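PDB 3IUP: putative NADPH:quinone oxidoreductase from Ralstonia eutropha, which probably reduces quinones with NADPH, which it binds, as a medium-chain dehydrogenase/reductase with a GroES-like domain and a Rossmann-type nucleotide-binding domain. Local coordinates for residues Q206-L211 / R363-K368; L161-T166 / Y284-L289; T178-N183 / D210-Q215. All blocks are in the same frame, centred on the assembly; numbering follows the deposited sequence.

Overall arrangement
All three contacts line the NADPH site and touch overlapping parts of the cofactor. Interactions 1 and 3, about 7 Å apart at their centres, share helix 206-214. Interaction 2 is centred about 19 Å from interaction 1 and 16 Å from interaction 3. Along the chain, interaction 3 is nested inside interaction 2, which interaction 1 crosses. The parallel Rossmann-type sheet with its helices and loops supplies every segment except 363-368, which precedes strand 369-372 of the mixed sheet. Interaction 1 meets the 2'-phosphate, interactions 1 and 3 the diphosphate, and interaction 2 the nicotinamide through Tyr286 and the adenosine through Leu289. Distant parts of the chain thus share one cofactor.

Interaction 1 (Q206-L211 / R363-K368); sequences QEQADL and RATGEK. With NDP (NADPH dihydro-nicotinamide-adenine-dinucleotide phosphate), chain C.
The side chain of Gln208 crosses that of Thr365 at a slant, and Gln208 NE2 comes to 3.3 Å from Thr365 OG1. The angle is too poor for a hydrogen bond. Both residues turn to the cofactor instead. Gln208 runs out extended beyond CG, and its NE2 donates to NDP O3X of the 2'-phosphate at 2.8 Å, with a bent N-H...O angle of 142°. Its OE1 is held by the backbone N of Arg204, which fixes the turn of the amide and aims NE2 at the phosphate. From the other segment, the backbone N of Thr365 gives an almost straight hydrogen bond to O1X of that phosphate, 2.9 Å long at 170°. Thr365 OG1 sits anti to the carbonyl carbon (chi1 -52°), which faces it to the cofactor. It accepts a 2.6 Å hydrogen bond from the ribose hydroxyl NDP O3B. The same torsion sends CG2 the other way, tip to tip with Leu211 CD2 at 4.1 Å, in one of two modelled conformers of that leucine. Further on, Lys368 bends at its end so that NZ donates to NDP O2N of the diphosphate at 2.6 Å, and Asn45 OD1 is a second partner of NZ. The 363-368 loop carries a type II turn from Ala364 to Glu367. It joins helix 354-360 to strand 369-372 and faces helix 206-214, which follows strand 199-203.

Interaction 2 (L161-T166 / Y284-L289); sequences LGMVET and YLYGGL. With NDP (NADPH dihydro-nicotinamide-adenine-dinucleotide phosphate), chain C.
Helix 155-169 passes the end of strand 281-285 at a distance, the closest pair of CA atoms being Met163 and Tyr284, 9.4 Å apart, so side chains alone bridge the gap. Met163, a selenomethionine, stretches out fully from CG and crosses Tyr286 at about a right angle. Its methyl CE rests over one face of the Tyr286 ring, 3.5 Å from the centroid and 17° off the normal. This is a CH-pi contact, shifted toward the rim. The selenium follows behind, 5.2 Å from the same centroid, in a longer Met-aromatic contact. Tyr286 has CG between its backbone N and carbonyl carbon (chi1 83°), which turns one ring face to Met163 CE and sets the CD2 and CE2 side beside the cofactor: Tyr286 CD2 lies 3.3 Å from NDP C2N of the nicotinamide. Tyr286 OH is hydrogen-bonded to His177 NE2. The backbone O of Tyr286 takes a hydrogen bond from the carboxamide NDP N7N, 2.8 Å long at 165°, which helps fix the rotation of that amide. Thr166 CG2 meets Tyr284 CE2 obliquely at 3.7 Å. Thr166 OG1 donates to Gly162 O, and Thr166 N reaches that oxygen from the opposite face of its carbonyl plane. The contact joins helix 155-169 to the C-terminal end of strand 281-285 and the loop after it, with Phe245 of strand 243-249 and Leu188 of helix 183-195 also packing on Met163.

Interaction 3 (T178-N183 / D210-Q215); sequences TAAASN and DLLKAQ. With NDP (NADPH dihydro-nicotinamide-adenine-dinucleotide phosphate), chain C.
Next to Ala180 and Ala181, which pack on helix 206-214, the backbone N of Asn183 donates a nearly straight hydrogen bond of 2.9 Å (168°) to NDP O1A of the diphosphate, and Leu184 N is hydrogen-bonded to the cofactor too. A type I turn from Ala179 to Ser182 leads into it, closed by Ser182 N to Ala179 O at 2.9 Å. Ser182 is the N-cap of helix 183-195. Its OG lies between its own backbone N and carbonyl carbon (chi1 69°), where it caps the backbone N of Gly185, while Ser182 CB comes to 3.2 Å from NDP O5B. This is the Rossmann pattern of strand, tight loop and helix, with the diphosphate at the helix N-terminus. The partial positive charge of that terminus probably helps to stabilise the phosphate. Away from the cofactor, the turn meets helix 206-214 mostly through apolar side chains. Leu212 CD1 packs against Ala180 CB at 3.6 Å, and its other branch, Leu212 CD2, lies 3.7 Å from Ala180 O. Ala181 CB touches Leu211 CD2 at 4.3 Å, in one of the two conformers of that leucine. Leu212 also rests on Asn201 and Val203 of strand 199-203 and on Val220 of strand 220-222.

Interaction 1 (Q206-L211 / R363-K368)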
loop_
_atom_site.group_PDB
_atom_site.type_symbol
_atom_site.label_atom_id
_atom_site.label_comp_id
_atom_site.label_asym_id
_atom_site.label_seq_id
_atom_site.Cartn_x
_atom_site.Cartn_y
_atom_site.Cartn_z
ATOM N N GLN A 206 13.103 17.580 18.449
ATOM C CA GLN A 206 12.448 17.826 19.726
ATOM C C GLN A 206 11.763 19.184 19.847
ATOM O O GLN A 206 10.700 19.282 20.436
ATOM C CB GLN A 206 13.439 17.646 20.857
ATOM C CG GLN A 206 12.800 17.704 22.226
ATOM C CD GLN A 206 11.802 16.595 22.511
ATOM O OE1 GLN A 206 11.868 15.510 21.947
ATOM N NE2 GLN A 206 10.847 16.889 23.385
ATOM N N GLU A 207 12.344 20.244 19.292
ATOM C CA GLU A 207 11.699 21.558 19.379
ATOM C C GLU A 207 10.295 21.535 18.744
ATOM O O GLU A 207 9.407 22.314 19.109
ATOM C CB GLU A 207 12.575 22.651 18.753
ATOM C CG GLU A 207 12.744 22.535 17.304
ATOM C CD GLU A 207 13.732 23.546 16.716
ATOM O OE1 GLU A 207 14.319 24.378 17.462
ATOM O OE2 GLU A 207 13.914 23.488 15.492
ATOM N N GLN A 208 10.093 20.650 17.768
ATOM C CA GLN A 208 8.767 20.493 17.189
ATOM C C GLN A 208 7.806 19.806 18.144
ATOM O O GLN A 208 6.618 20.106 18.161
ATOM C CB GLN A 208 8.864 19.686 15.871
ATOM C CG GLN A 208 9.637 20.403 14.825
ATOM C CD GLN A 208 10.095 19.534 13.669
ATOM O OE1 GLN A 208 9.653 18.374 13.494
ATOM N NE2 GLN A 208 11.032 20.082 12.884
ATOM N N ALA A 209 8.305 18.856 18.919
ATOM C CA ALA A 209 7.512 18.253 19.969
ATOM C C ALA A 209 7.139 19.277 21.038
ATOM O O ALA A 209 6.008 19.327 21.476
ATOM C CB ALA A 209 8.248 17.041 20.582
ATOM N N ASP A 210 8.093 20.135 21.426
ATOM C CA ASP A 210 7.806 21.213 22.361
ATOM C C ASP A 210 6.646 22.095 21.845
ATOM O O ASP A 210 5.750 22.438 22.610
ATOM C CB ASP A 210 9.046 22.098 22.549
ATOM C CG ASP A 210 10.268 21.314 23.075
ATOM O OD1 ASP A 210 10.071 20.219 23.649
ATOM O OD2 ASP A 210 11.423 21.815 22.908
ATOM N N LEU A 211 6.736 22.479 20.569
ATOM C CA LEU A 211 5.710 23.306 19.920
ATOM C C LEU A 211 4.342 22.661 20.047
ATOM O O LEU A 211 3.396 23.286 20.482
ATOM C CB LEU A 211 6.047 23.538 18.442
ATOM C CG LEU A 211 5.016 24.350 17.655
ATOM C CD1 LEU A 211 4.848 25.737 18.309
ATOM C CD2 LEU A 211 5.369 24.435 16.121
ATOM N N ARG A 363 10.751 24.190 3.107
ATOM C CA ARG A 363 9.546 23.617 3.771
ATOM C C ARG A 363 9.846 23.340 5.275
ATOM O O ARG A 363 9.478 22.292 5.838
ATOM C CB ARG A 363 9.028 22.341 3.056
ATOM C CG ARG A 363 8.924 22.499 1.513
ATOM C CD ARG A 363 10.167 21.896 0.850
ATOM N NE ARG A 363 10.285 22.198 -0.577
ATOM C CZ ARG A 363 9.629 21.544 -1.534
ATOM N NH1 ARG A 363 8.775 20.566 -1.218
ATOM N NH2 ARG A 363 9.798 21.885 -2.804
ATOM N N ALA A 364 10.492 24.321 5.882
ATOM C CA ALA A 364 10.884 24.275 7.306
ATOM C C ALA A 364 9.714 24.708 8.186
ATOM O O ALA A 364 8.902 25.565 7.785
ATOM C CB ALA A 364 12.093 25.199 7.502
ATOM N N THR A 365 9.594 24.096 9.377
ATOM C CA THR A 365 8.571 24.464 10.362
ATOM C C THR A 365 8.480 25.945 10.650
ATOM O O THR A 365 9.499 26.593 10.934
ATOM C CB THR A 365 8.855 23.746 11.751
ATOM O OG1 THR A 365 9.024 22.355 11.513
ATOM C CG2 THR A 365 7.723 24.011 12.841
ATOM N N GLY A 366 7.261 26.495 10.570
ATOM C CA GLY A 366 7.051 27.927 10.860
ATOM C C GLY A 366 7.704 28.905 9.889
ATOM O O GLY A 366 7.892 30.104 10.216
ATOM N N GLU A 367 8.021 28.413 8.690
ATOM C CA GLU A 367 8.644 29.237 7.679
ATOM C C GLU A 367 7.883 29.122 6.368
ATOM O O GLU A 367 8.513 28.970 5.326
ATOM C CB GLU A 367 10.133 28.892 7.506
ATOM C CG GLU A 367 10.925 29.147 8.786
ATOM C CD GLU A 367 12.428 29.059 8.638
ATOM O OE1 GLU A 367 12.996 29.892 7.888
ATOM O OE2 GLU A 367 13.047 28.168 9.316
ATOM N N LYS A 368 6.550 29.173 6.446
ATOM C CA LYS A 368 5.711 29.298 5.268
ATOM C C LYS A 368 5.586 30.768 4.831
ATOM O O LYS A 368 5.353 31.656 5.653
ATOM C CB LYS A 368 4.343 28.696 5.481
ATOM C CG LYS A 368 3.516 28.607 4.170
ATOM C CD LYS A 368 2.117 28.073 4.367
ATOM C CE LYS A 368 2.101 26.576 4.730
ATOM N NZ LYS A 368 2.503 25.720 3.610
HETATM P PA NDP C . 4.707 23.248 6.267
HETATM O O1A NDP C . 3.923 24.090 7.146
HETATM O O2A NDP C . 5.646 23.876 5.312
HETATM O O5B NDP C . 5.550 22.257 7.291
HETATM C C5B NDP C . 6.351 21.240 6.678
HETATM C C4B NDP C . 6.868 20.333 7.752
HETATM O O4B NDP C . 7.604 19.348 7.086
HETATM C C3B NDP C . 7.796 21.043 8.750
HETATM O O3B NDP C . 7.516 20.774 10.108
HETATM C C2B NDP C . 9.186 20.452 8.423
HETATM O O2B NDP C . 10.034 20.284 9.558
HETATM C C1B NDP C . 8.795 19.101 7.842
HETATM N N9A NDP C . 9.793 18.554 6.913
HETATM C C8A NDP C . 10.334 19.231 5.840
HETATM N N7A NDP C . 11.144 18.395 5.167
HETATM C C5A NDP C . 11.124 17.162 5.791
HETATM C C6A NDP C . 11.761 15.926 5.557
HETATM N N6A NDP C . 12.676 15.734 4.591
HETATM N N1A NDP C . 11.499 14.867 6.402
HETATM C C2A NDP C . 10.670 14.998 7.472
HETATM N N3A NDP C . 10.048 16.205 7.696
HETATM C C4A NDP C . 10.269 17.263 6.880
HETATM O O3 NDP C . 3.847 22.227 5.355
HETATM P PN NDP C . 2.296 22.216 5.178
HETATM O O1N NDP C . 1.560 22.157 6.417
HETATM O O2N NDP C . 1.839 23.258 4.196
HETATM O O5D NDP C . 2.126 20.777 4.432
HETATM C C5D NDP C . 2.305 19.571 5.191
HETATM C C4D NDP C . 2.367 18.376 4.246
HETATM O O4D NDP C . 1.013 18.109 3.825
HETATM C C3D NDP C . 3.226 18.556 2.977
HETATM O O3D NDP C . 3.917 17.367 2.650
HETATM C C2D NDP C . 2.164 18.822 1.924
HETATM O O2D NDP C . 2.544 18.547 0.584
HETATM C C1D NDP C . 1.078 17.864 2.421
HETATM N N1N NDP C . -0.248 18.099 1.805
HETATM C C2N NDP C . -0.703 17.125 0.979
HETATM C C3N NDP C . -1.908 17.240 0.338
HETATM C C7N NDP C . -2.462 16.083 -0.471
HETATM O O7N NDP C . -3.630 16.337 -1.185
HETATM N N7N NDP C . -1.892 14.874 -0.556
HETATM C C4N NDP C . -2.856 18.297 0.753
HETATM C C5N NDP C . -2.264 19.319 1.691
HETATM C C6N NDP C . -0.975 19.171 2.189
HETATM P P2B NDP C . 11.592 20.810 9.542
HETATM O O1X NDP C . 11.594 22.195 10.203
HETATM O O2X NDP C . 12.175 20.881 8.133
HETATM O O3X NDP C . 12.333 19.764 10.389
#

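Interaction 2 (L161-T166 / Y284-L289)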
loop_
_atom_site.group_PDB
_atom_site.type_symbol
_atom_site.label_atom_id
_atom_site.label_comp_id
_atom_site.label_asym_id
_atom_site.label_seq_id
_atom_site.Cartn_x
_atom_site.Cartn_y
_atom_site.Cartn_z
ATOM N N LEU A 161 -9.194 17.892 7.746
ATOM C CA LEU A 161 -10.510 17.303 7.935
ATOM C C LEU A 161 -10.647 15.995 7.165
ATOM O O LEU A 161 -11.291 15.042 7.647
ATOM C CB LEU A 161 -11.600 18.295 7.508
ATOM C CG LEU A 161 -11.739 19.477 8.456
ATOM C CD1 LEU A 161 -12.578 20.546 7.766
ATOM C CD2 LEU A 161 -12.350 19.047 9.808
ATOM N N GLY A 162 -10.081 15.917 5.985
ATOM C CA GLY A 162 -10.147 14.709 5.209
ATOM C C GLY A 162 -9.440 13.514 5.795
ATOM O O GLY A 162 -9.835 12.377 5.563
HETATM N N MSE A 163 -8.384 13.767 6.554
HETATM C CA MSE A 163 -7.721 12.671 7.311
HETATM C C MSE A 163 -8.683 12.077 8.319
HETATM O O MSE A 163 -8.781 10.868 8.426
HETATM C CB MSE A 163 -6.468 13.204 8.019
HETATM C CG MSE A 163 -5.481 13.599 7.059
HETATM SE SE MSE A 163 -3.938 14.334 8.074
HETATM C CE MSE A 163 -2.875 14.544 6.617
ATOM N N VAL A 164 -9.368 12.927 9.072
ATOM C CA VAL A 164 -10.359 12.461 10.026
ATOM C C VAL A 164 -11.546 11.763 9.333
ATOM O O VAL A 164 -11.982 10.671 9.744
ATOM C CB VAL A 164 -10.821 13.568 10.954
ATOM C CG1 VAL A 164 -11.953 13.064 11.859
ATOM C CG2 VAL A 164 -9.609 14.079 11.764
ATOM N N GLU A 165 -11.983 12.351 8.233
ATOM C CA GLU A 165 -13.037 11.726 7.411
ATOM C C GLU A 165 -12.651 10.332 6.884
ATOM O O GLU A 165 -13.424 9.393 7.001
ATOM C CB GLU A 165 -13.428 12.653 6.271
ATOM C CG GLU A 165 -14.746 12.220 5.563
ATOM C CD GLU A 165 -15.982 12.826 6.242
ATOM O OE1 GLU A 165 -15.871 13.436 7.317
ATOM O OE2 GLU A 165 -17.080 12.670 5.677
ATOM N N THR A 166 -11.465 10.206 6.312
ATOM C CA THR A 166 -10.929 8.959 5.866
ATOM C C THR A 166 -10.792 7.935 6.980
ATOM O O THR A 166 -11.156 6.815 6.780
ATOM C CB THR A 166 -9.535 9.141 5.194
ATOM O OG1 THR A 166 -9.639 10.039 4.072
ATOM C CG2 THR A 166 -8.998 7.840 4.672
ATOM N N TYR A 284 -1.233 6.178 4.629
ATOM C CA TYR A 284 -1.320 6.973 3.409
ATOM C C TYR A 284 -0.099 7.883 3.316
ATOM O O TYR A 284 0.177 8.652 4.242
ATOM C CB TYR A 284 -2.593 7.751 3.402
ATOM C CG TYR A 284 -3.792 6.905 3.072
ATOM C CD1 TYR A 284 -3.924 6.360 1.822
ATOM C CD2 TYR A 284 -4.816 6.671 4.023
ATOM C CE1 TYR A 284 -5.033 5.600 1.485
ATOM C CE2 TYR A 284 -5.935 5.915 3.692
ATOM C CZ TYR A 284 -6.021 5.376 2.426
ATOM O OH TYR A 284 -7.086 4.606 2.021
ATOM N N LEU A 285 0.615 7.802 2.193
ATOM C CA LEU A 285 1.734 8.694 1.938
ATOM C C LEU A 285 1.092 9.881 1.209
ATOM O O LEU A 285 0.839 9.812 0.008
ATOM C CB LEU A 285 2.800 8.023 1.118
ATOM C CG LEU A 285 3.367 6.713 1.636
ATOM C CD1 LEU A 285 4.588 6.226 0.797
ATOM C CD2 LEU A 285 3.690 6.749 3.120
ATOM N N TYR A 286 0.790 10.955 1.918
ATOM C CA TYR A 286 0.095 12.107 1.337
ATOM C C TYR A 286 1.076 13.244 1.010
ATOM O O TYR A 286 0.697 14.258 0.449
ATOM C CB TYR A 286 -1.069 12.583 2.237
ATOM C CG TYR A 286 -0.633 13.490 3.351
ATOM C CD1 TYR A 286 0.039 12.994 4.455
ATOM C CD2 TYR A 286 -0.894 14.839 3.300
ATOM C CE1 TYR A 286 0.419 13.819 5.488
ATOM C CE2 TYR A 286 -0.497 15.690 4.314
ATOM C CZ TYR A 286 0.189 15.183 5.388
ATOM O OH TYR A 286 0.565 16.062 6.375
ATOM N N GLY A 287 2.330 13.069 1.375
ATOM C CA GLY A 287 3.378 14.002 0.980
ATOM C C GLY A 287 4.623 13.263 0.614
ATOM O O GLY A 287 4.749 12.033 0.772
ATOM N N GLY A 288 5.573 14.008 0.100
ATOM C CA GLY A 288 6.851 13.453 -0.237
ATOM C C GLY A 288 7.994 14.327 0.190
ATOM O O GLY A 288 8.976 14.484 -0.569
ATOM N N LEU A 289 7.923 14.824 1.425
ATOM C CA LEU A 289 8.949 15.704 1.945
ATOM C C LEU A 289 10.299 15.048 1.893
ATOM O O LEU A 289 11.272 15.748 1.591
ATOM C CB LEU A 289 8.659 16.164 3.371
ATOM C CG LEU A 289 7.356 16.978 3.452
ATOM C CD1 LEU A 289 6.875 17.026 4.908
ATOM C CD2 LEU A 289 7.481 18.357 2.850
HETATM P PA NDP C . 4.707 23.248 6.267
HETATM O O1A NDP C . 3.923 24.090 7.146
HETATM O O2A NDP C . 5.646 23.876 5.312
HETATM O O5B NDP C . 5.550 22.257 7.291
HETATM C C5B NDP C . 6.351 21.240 6.678
HETATM C C4B NDP C . 6.868 20.333 7.752
HETATM O O4B NDP C . 7.604 19.348 7.086
HETATM C C3B NDP C . 7.796 21.043 8.750
HETATM O O3B NDP C . 7.516 20.774 10.108
HETATM C C2B NDP C . 9.186 20.452 8.423
HETATM O O2B NDP C . 10.034 20.284 9.558
HETATM C C1B NDP C . 8.795 19.101 7.842
HETATM N N9A NDP C . 9.793 18.554 6.913
HETATM C C8A NDP C . 10.334 19.231 5.840
HETATM N N7A NDP C . 11.144 18.395 5.167
HETATM C C5A NDP C . 11.124 17.162 5.791
HETATM C C6A NDP C . 11.761 15.926 5.557
HETATM N N6A NDP C . 12.676 15.734 4.591
HETATM N N1A NDP C . 11.499 14.867 6.402
HETATM C C2A NDP C . 10.670 14.998 7.472
HETATM N N3A NDP C . 10.048 16.205 7.696
HETATM C C4A NDP C . 10.269 17.263 6.880
HETATM O O3 NDP C . 3.847 22.227 5.355
HETATM P PN NDP C . 2.296 22.216 5.178
HETATM O O1N NDP C . 1.560 22.157 6.417
HETATM O O2N NDP C . 1.839 23.258 4.196
HETATM O O5D NDP C . 2.126 20.777 4.432
HETATM C C5D NDP C . 2.305 19.571 5.191
HETATM C C4D NDP C . 2.367 18.376 4.246
HETATM O O4D NDP C . 1.013 18.109 3.825
HETATM C C3D NDP C . 3.226 18.556 2.977
HETATM O O3D NDP C . 3.917 17.367 2.650
HETATM C C2D NDP C . 2.164 18.822 1.924
HETATM O O2D NDP C . 2.544 18.547 0.584
HETATM C C1D NDP C . 1.078 17.864 2.421
HETATM N N1N NDP C . -0.248 18.099 1.805
HETATM C C2N NDP C . -0.703 17.125 0.979
HETATM C C3N NDP C . -1.908 17.240 0.338
HETATM C C7N NDP C . -2.462 16.083 -0.471
HETATM O O7N NDP C . -3.630 16.337 -1.185
HETATM N N7N NDP C . -1.892 14.874 -0.556
HETATM C C4N NDP C . -2.856 18.297 0.753
HETATM C C5N NDP C . -2.264 19.319 1.691
HETATM C C6N NDP C . -0.975 19.171 2.189
HETATM P P2B NDP C . 11.592 20.810 9.542
HETATM O O1X NDP C . 11.594 22.195 10.203
HETATM O O2X NDP C . 12.175 20.881 8.133
HETATM O O3X NDP C . 12.333 19.764 10.389
#

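Interaction 3 (T178-N183 / D210-Q215)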
loop_
_atom_site.group_PDB
_atom_site.type_symbol
_atom_site.label_atom_id
_atom_site.label_comp_id
_atom_site.label_asym_id
_atom_site.label_seq_id
_atom_site.Cartn_x
_atom_site.Cartn_y
_atom_site.Cartn_z
ATOM N N THR A 178 2.404 12.358 10.635
ATOM C CA THR A 178 3.831 12.669 10.633
ATOM C C THR A 178 4.094 14.110 10.146
ATOM O O THR A 178 3.211 14.792 9.634
ATOM C CB THR A 178 4.666 11.686 9.846
ATOM O OG1 THR A 178 4.496 11.913 8.428
ATOM C CG2 THR A 178 4.299 10.216 10.196
ATOM N N ALA A 179 5.344 14.534 10.306
ATOM C CA ALA A 179 5.750 15.931 10.106
ATOM C C ALA A 179 4.717 16.845 10.782
ATOM O O ALA A 179 4.314 17.864 10.237
ATOM C CB ALA A 179 5.931 16.237 8.612
ATOM N N ALA A 180 4.354 16.479 12.013
ATOM C CA ALA A 180 3.151 16.976 12.687
ATOM C C ALA A 180 3.256 18.462 13.102
ATOM O O ALA A 180 2.257 19.087 13.399
ATOM C CB ALA A 180 2.789 16.147 13.867
ATOM N N ALA A 181 4.470 19.020 13.075
ATOM C CA ALA A 181 4.653 20.463 13.380
ATOM C C ALA A 181 4.474 21.322 12.144
ATOM O O ALA A 181 4.615 22.558 12.202
ATOM C CB ALA A 181 6.030 20.706 14.026
ATOM N N SER A 182 4.129 20.677 11.031
ATOM C CA SER A 182 3.704 21.428 9.843
ATOM C C SER A 182 2.500 22.298 10.157
ATOM O O SER A 182 1.771 22.066 11.129
ATOM C CB SER A 182 3.366 20.463 8.683
ATOM O OG SER A 182 2.191 19.755 9.000
ATOM N N ASN A 183 2.271 23.329 9.346
ATOM C CA ASN A 183 1.022 24.045 9.458
ATOM C C ASN A 183 -0.204 23.121 9.497
ATOM O O ASN A 183 -1.084 23.255 10.362
ATOM C CB ASN A 183 0.851 25.096 8.347
ATOM C CG ASN A 183 1.607 26.401 8.613
ATOM O OD1 ASN A 183 2.557 26.438 9.361
ATOM N ND2 ASN A 183 1.160 27.485 7.979
ATOM N N ASP A 210 8.093 20.135 21.426
ATOM C CA ASP A 210 7.806 21.213 22.361
ATOM C C ASP A 210 6.646 22.095 21.845
ATOM O O ASP A 210 5.750 22.438 22.610
ATOM C CB ASP A 210 9.046 22.098 22.549
ATOM C CG ASP A 210 10.268 21.314 23.075
ATOM O OD1 ASP A 210 10.071 20.219 23.649
ATOM O OD2 ASP A 210 11.423 21.815 22.908
ATOM N N LEU A 211 6.736 22.479 20.569
ATOM C CA LEU A 211 5.710 23.306 19.920
ATOM C C LEU A 211 4.342 22.661 20.047
ATOM O O LEU A 211 3.396 23.286 20.482
ATOM C CB LEU A 211 6.047 23.538 18.442
ATOM C CG LEU A 211 5.016 24.350 17.655
ATOM C CD1 LEU A 211 4.848 25.737 18.309
ATOM C CD2 LEU A 211 5.369 24.435 16.121
ATOM N N LEU A 212 4.229 21.393 19.651
ATOM C CA LEU A 212 2.927 20.748 19.692
ATOM C C LEU A 212 2.400 20.550 21.121
ATOM O O LEU A 212 1.213 20.689 21.383
ATOM C CB LEU A 212 2.993 19.408 18.963
ATOM C CG LEU A 212 3.026 19.480 17.435
ATOM C CD1 LEU A 212 3.224 18.072 16.843
ATOM C CD2 LEU A 212 1.722 20.151 16.861
ATOM N N LYS A 213 3.287 20.193 22.046
ATOM C CA LYS A 213 2.872 20.032 23.439
ATOM C C LYS A 213 2.345 21.348 23.997
ATOM O O LYS A 213 1.399 21.334 24.765
ATOM C CB LYS A 213 4.003 19.465 24.319
ATOM C CG LYS A 213 4.420 18.070 23.996
ATOM C CD LYS A 213 3.302 17.047 24.142
ATOM C CE LYS A 213 2.808 16.913 25.547
ATOM N NZ LYS A 213 1.918 15.708 25.718
ATOM N N ALA A 214 2.956 22.453 23.598
ATOM C CA ALA A 214 2.532 23.798 24.017
ATOM C C ALA A 214 1.154 24.125 23.446
ATOM O O ALA A 214 0.406 24.892 24.071
ATOM C CB ALA A 214 3.577 24.896 23.594
ATOM N N GLN A 215 0.822 23.515 22.298
ATOM C CA GLN A 215 -0.497 23.638 21.717
ATOM C C GLN A 215 -1.519 22.605 22.213
ATOM O O GLN A 215 -2.641 22.500 21.677
ATOM C CB GLN A 215 -0.385 23.590 20.190
ATOM C CG GLN A 215 0.493 24.698 19.604
ATOM C CD GLN A 215 0.598 24.637 18.098
ATOM O OE1 GLN A 215 0.317 23.577 17.489
ATOM N NE2 GLN A 215 1.094 25.721 17.487
HETATM P PA NDP C . 4.707 23.248 6.267
HETATM O O1A NDP C . 3.923 24.090 7.146
HETATM O O2A NDP C . 5.646 23.876 5.312
HETATM O O5B NDP C . 5.550 22.257 7.291
HETATM C C5B NDP C . 6.351 21.240 6.678
HETATM C C4B NDP C . 6.868 20.333 7.752
HETATM O O4B NDP C . 7.604 19.348 7.086
HETATM C C3B NDP C . 7.796 21.043 8.750
HETATM O O3B NDP C . 7.516 20.774 10.108
HETATM C C2B NDP C . 9.186 20.452 8.423
HETATM O O2B NDP C . 10.034 20.284 9.558
HETATM C C1B NDP C . 8.795 19.101 7.842
HETATM N N9A NDP C . 9.793 18.554 6.913
HETATM C C8A NDP C . 10.334 19.231 5.840
HETATM N N7A NDP C . 11.144 18.395 5.167
HETATM C C5A NDP C . 11.124 17.162 5.791
HETATM C C6A NDP C . 11.761 15.926 5.557
HETATM N N6A NDP C . 12.676 15.734 4.591
HETATM N N1A NDP C . 11.499 14.867 6.402
HETATM C C2A NDP C . 10.670 14.998 7.472
HETATM N N3A NDP C . 10.048 16.205 7.696
HETATM C C4A NDP C . 10.269 17.263 6.880
HETATM O O3 NDP C . 3.847 22.227 5.355
HETATM P PN NDP C . 2.296 22.216 5.178
HETATM O O1N NDP C . 1.560 22.157 6.417
HETATM O O2N NDP C . 1.839 23.258 4.196
HETATM O O5D NDP C . 2.126 20.777 4.432
HETATM C C5D NDP C . 2.305 19.571 5.191
HETATM C C4D NDP C . 2.367 18.376 4.246
HETATM O O4D NDP C . 1.013 18.109 3.825
HETATM C C3D NDP C . 3.226 18.556 2.977
HETATM O O3D NDP C . 3.917 17.367 2.650
HETATM C C2D NDP C . 2.164 18.822 1.924
HETATM O O2D NDP C . 2.544 18.547 0.584
HETATM C C1D NDP C . 1.078 17.864 2.421
HETATM N N1N NDP C . -0.248 18.099 1.805
HETATM C C2N NDP C . -0.703 17.125 0.979
HETATM C C3N NDP C . -1.908 17.240 0.338
HETATM C C7N NDP C . -2.462 16.083 -0.471
HETATM O O7N NDP C . -3.630 16.337 -1.185
HETATM N N7N NDP C . -1.892 14.874 -0.556
HETATM C C4N NDP C . -2.856 18.297 0.753
HETATM C C5N NDP C . -2.264 19.319 1.691
HETATM C C6N NDP C . -0.975 19.171 2.189
HETATM P P2B NDP C . 11.592 20.810 9.542
HETATM O O1X NDP C . 11.594 22.195 10.203
HETATM O O2X NDP C . 12.175 20.881 8.133
HETATM O O3X NDP C . 12.333 19.764 10.389
#